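Side-chain contact in cytochrome P450 (CYP102L1) (Mycobacterium phage Adler, PDB 6N6Q), which binds a haem and, as a cytochrome P450 encoded by a phage, probably oxidises an organic substrate using oxygen: residues 195-198 and 202-205. Sequence-based numbering, arbitrary orientation.
Sequences ANRR and IPFY
In the surface loop that leaves helix 183-196 and leads to the short helix 206-209 of this P450 fold, Arg197 lies against Ile202 and Pro203 as the chain bends sharply between Arg198 and Ile202. The Arg197 and Ile202 side chains cross at about a right angle. Ile202 CG1 sits over one face of the guanidinium, off towards its rim, 3.6 Å from Arg197 NH2, and CG2 lies 3.7 Å from the same nitrogen. A branched aliphatic residue suits this place, because it can cover the flat face while the N-H groups stay turned to polar partners: Arg197 NE bonds to Tyr194 O, and NH2 makes a salt bridge with Glu206. The guanidinium thus links Tyr194 of helix 183-196 to helix 206-209. A bend at chi3 (-39°) brings it round to Ile202. Pro203 CD, 3.6 Å from Arg197 NH1 in an oblique approach, puts a CH2 where other residues carry N-H, so no second donor faces NH1. The backbones meet in a weak hydrogen bond from Ile202 N to Arg198 O, 2.8 Å long but bent to 127° at the hydrogen; Ser201 OG also bonds to that oxygen. Arg198 CB points away from residues 202-205, and its NH1 forms a salt bridge with Asp56. Ile202 chi1 (-62°) sets CG1 beside the backbone N, and extended chi2 carries CD1 to 3.3 Å from Arg197 O.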
ATOM      1  N   ALA A 195      -5.939  -2.247 -17.579  1.00 57.22           N
ATOM      2  CA  ALA A 195      -7.098  -1.685 -16.895  1.00 57.97           C
ATOM      3  C   ALA A 195      -7.032  -0.163 -16.831  1.00 65.64           C
ATOM      4  O   ALA A 195      -8.054   0.511 -16.994  1.00 68.09           O
ATOM      5  CB  ALA A 195      -7.210  -2.273 -15.489  1.00 55.52           C
ATOM      6  N   ASN A 196      -5.840   0.392 -16.601  1.00 70.17           N
ATOM      7  CA  ASN A 196      -5.700   1.837 -16.461  1.00 71.57           C
ATOM      8  C   ASN A 196      -5.824   2.565 -17.794  1.00 78.52           C
ATOM      9  O   ASN A 196      -5.986   3.792 -17.794  1.00 78.40           O
ATOM     10  CB  ASN A 196      -4.358   2.172 -15.802  1.00 78.13           C
ATOM     11  CG  ASN A 196      -4.238   3.640 -15.426  1.00 88.25           C
ATOM     12  OD1 ASN A 196      -3.841   4.474 -16.241  1.00 94.27           O
ATOM     13  ND2 ASN A 196      -4.577   3.962 -14.182  1.00 77.67           N
ATOM     14  N   ARG A 197      -5.754   1.844 -18.915  1.00 76.81           N
ATOM     15  CA  ARG A 197      -5.872   2.429 -20.247  1.00 78.45           C
ATOM     16  C   ARG A 197      -7.005   3.440 -20.311  1.00 83.44           C
ATOM     17  O   ARG A 197      -8.155   3.123 -19.996  1.00 87.27           O
ATOM     18  CB  ARG A 197      -6.117   1.331 -21.282  1.00 78.01           C
ATOM     19  CG  ARG A 197      -4.963   0.392 -21.548  1.00 74.53           C
ATOM     20  CD  ARG A 197      -5.377  -0.546 -22.663  1.00 66.93           C
ATOM     21  NE  ARG A 197      -6.775  -0.932 -22.494  1.00 64.48           N
ATOM     22  CZ  ARG A 197      -7.619  -1.160 -23.493  1.00 71.03           C
ATOM     23  NH1 ARG A 197      -7.214  -1.038 -24.750  1.00 74.51           N
ATOM     24  NH2 ARG A 197      -8.873  -1.503 -23.233  1.00 69.20           N
ATOM     25  N   ARG A 198      -6.680   4.661 -20.722  1.00 87.18           N
ATOM     26  CA  ARG A 198      -7.690   5.702 -20.772  1.00 94.25           C
ATOM     27  C   ARG A 198      -8.565   5.540 -22.012  1.00 95.64           C
ATOM     28  O   ARG A 198      -8.160   4.951 -23.018  1.00 96.43           O
ATOM     29  CB  ARG A 198      -7.042   7.086 -20.744  1.00 94.52           C
ATOM     30  CG  ARG A 198      -7.967   8.201 -20.264  1.00100.20           C
ATOM     31  CD  ARG A 198      -8.752   7.789 -19.019  1.00 97.34           C
ATOM     32  NE  ARG A 198     -10.024   7.150 -19.351  1.00 93.41           N
ATOM     33  CZ  ARG A 198     -10.829   6.565 -18.472  1.00 94.87           C
ATOM     34  NH1 ARG A 198     -10.510   6.541 -17.185  1.00 89.78           N
ATOM     35  NH2 ARG A 198     -11.956   6.001 -18.886  1.00 90.54           N
ATOM     36  N   ILE A 202      -8.138   3.538 -25.441  1.00 97.69           N
ATOM     37  CA  ILE A 202      -8.969   2.356 -25.654  1.00 96.57           C
ATOM     38  C   ILE A 202      -9.573   2.445 -27.051  1.00 96.66           C
ATOM     39  O   ILE A 202     -10.375   3.351 -27.319  1.00 94.78           O
ATOM     40  CB  ILE A 202     -10.071   2.236 -24.588  1.00 92.15           C
ATOM     41  CG1 ILE A 202      -9.462   2.081 -23.194  1.00 90.07           C
ATOM     42  CG2 ILE A 202     -10.987   1.062 -24.902  1.00 83.33           C
ATOM     43  CD1 ILE A 202     -10.491   2.068 -22.083  1.00 90.72           C
ATOM     44  N   PRO A 203      -9.213   1.545 -27.966  1.00 95.41           N
ATOM     45  CA  PRO A 203      -9.809   1.582 -29.306  1.00 98.31           C
ATOM     46  C   PRO A 203     -11.318   1.396 -29.243  1.00100.43           C
ATOM     47  O   PRO A 203     -11.835   0.625 -28.431  1.00101.71           O
ATOM     48  CB  PRO A 203      -9.124   0.418 -30.028  1.00 95.64           C
ATOM     49  CG  PRO A 203      -7.848   0.205 -29.281  1.00 95.95           C
ATOM     50  CD  PRO A 203      -8.174   0.509 -27.850  1.00 89.33           C
ATOM     51  N   PHE A 204     -12.025   2.117 -30.118  1.00 94.16           N
ATOM     52  CA  PHE A 204     -13.484   2.094 -30.111  1.00 96.26           C
ATOM     53  C   PHE A 204     -14.054   0.707 -30.373  1.00 97.08           C
ATOM     54  O   PHE A 204     -15.209   0.447 -30.017  1.00 97.35           O
ATOM     55  CB  PHE A 204     -14.031   3.072 -31.153  1.00 93.55           C
ATOM     56  CG  PHE A 204     -13.917   4.516 -30.754  1.00 88.99           C
ATOM     57  CD1 PHE A 204     -13.802   4.877 -29.422  1.00 87.52           C
ATOM     58  CD2 PHE A 204     -13.933   5.513 -31.715  1.00 90.69           C
ATOM     59  CE1 PHE A 204     -13.701   6.209 -29.055  1.00 90.57           C
ATOM     60  CE2 PHE A 204     -13.832   6.846 -31.357  1.00 92.28           C
ATOM     61  CZ  PHE A 204     -13.716   7.194 -30.025  1.00 91.19           C
ATOM     62  N   TYR A 205     -13.284  -0.188 -30.983  1.00 98.10           N
ATOM     63  CA  TYR A 205     -13.783  -1.498 -31.380  1.00 98.10           C
ATOM     64  C   TYR A 205     -12.805  -2.589 -30.970  1.00 99.90           C
ATOM     65  O   TYR A 205     -12.529  -3.522 -31.730  1.00 97.10           O
ATOM     66  CB  TYR A 205     -14.058  -1.532 -32.880  1.00 93.79           C
ATOM     67  CG  TYR A 205     -14.829  -0.322 -33.360  1.00 92.81           C
ATOM     68  CD1 TYR A 205     -16.201  -0.232 -33.172  1.00 94.40           C
ATOM     69  CD2 TYR A 205     -14.183   0.739 -33.985  1.00 94.94           C
ATOM     70  CE1 TYR A 205     -16.912   0.875 -33.600  1.00 97.67           C
ATOM     71  CE2 TYR A 205     -14.887   1.853 -34.418  1.00 94.56           C
ATOM     72  CZ  TYR A 205     -16.252   1.914 -34.222  1.00 96.31           C
ATOM     73  OH  TYR A 205     -16.957   3.018 -34.649  1.00 86.69           O
TER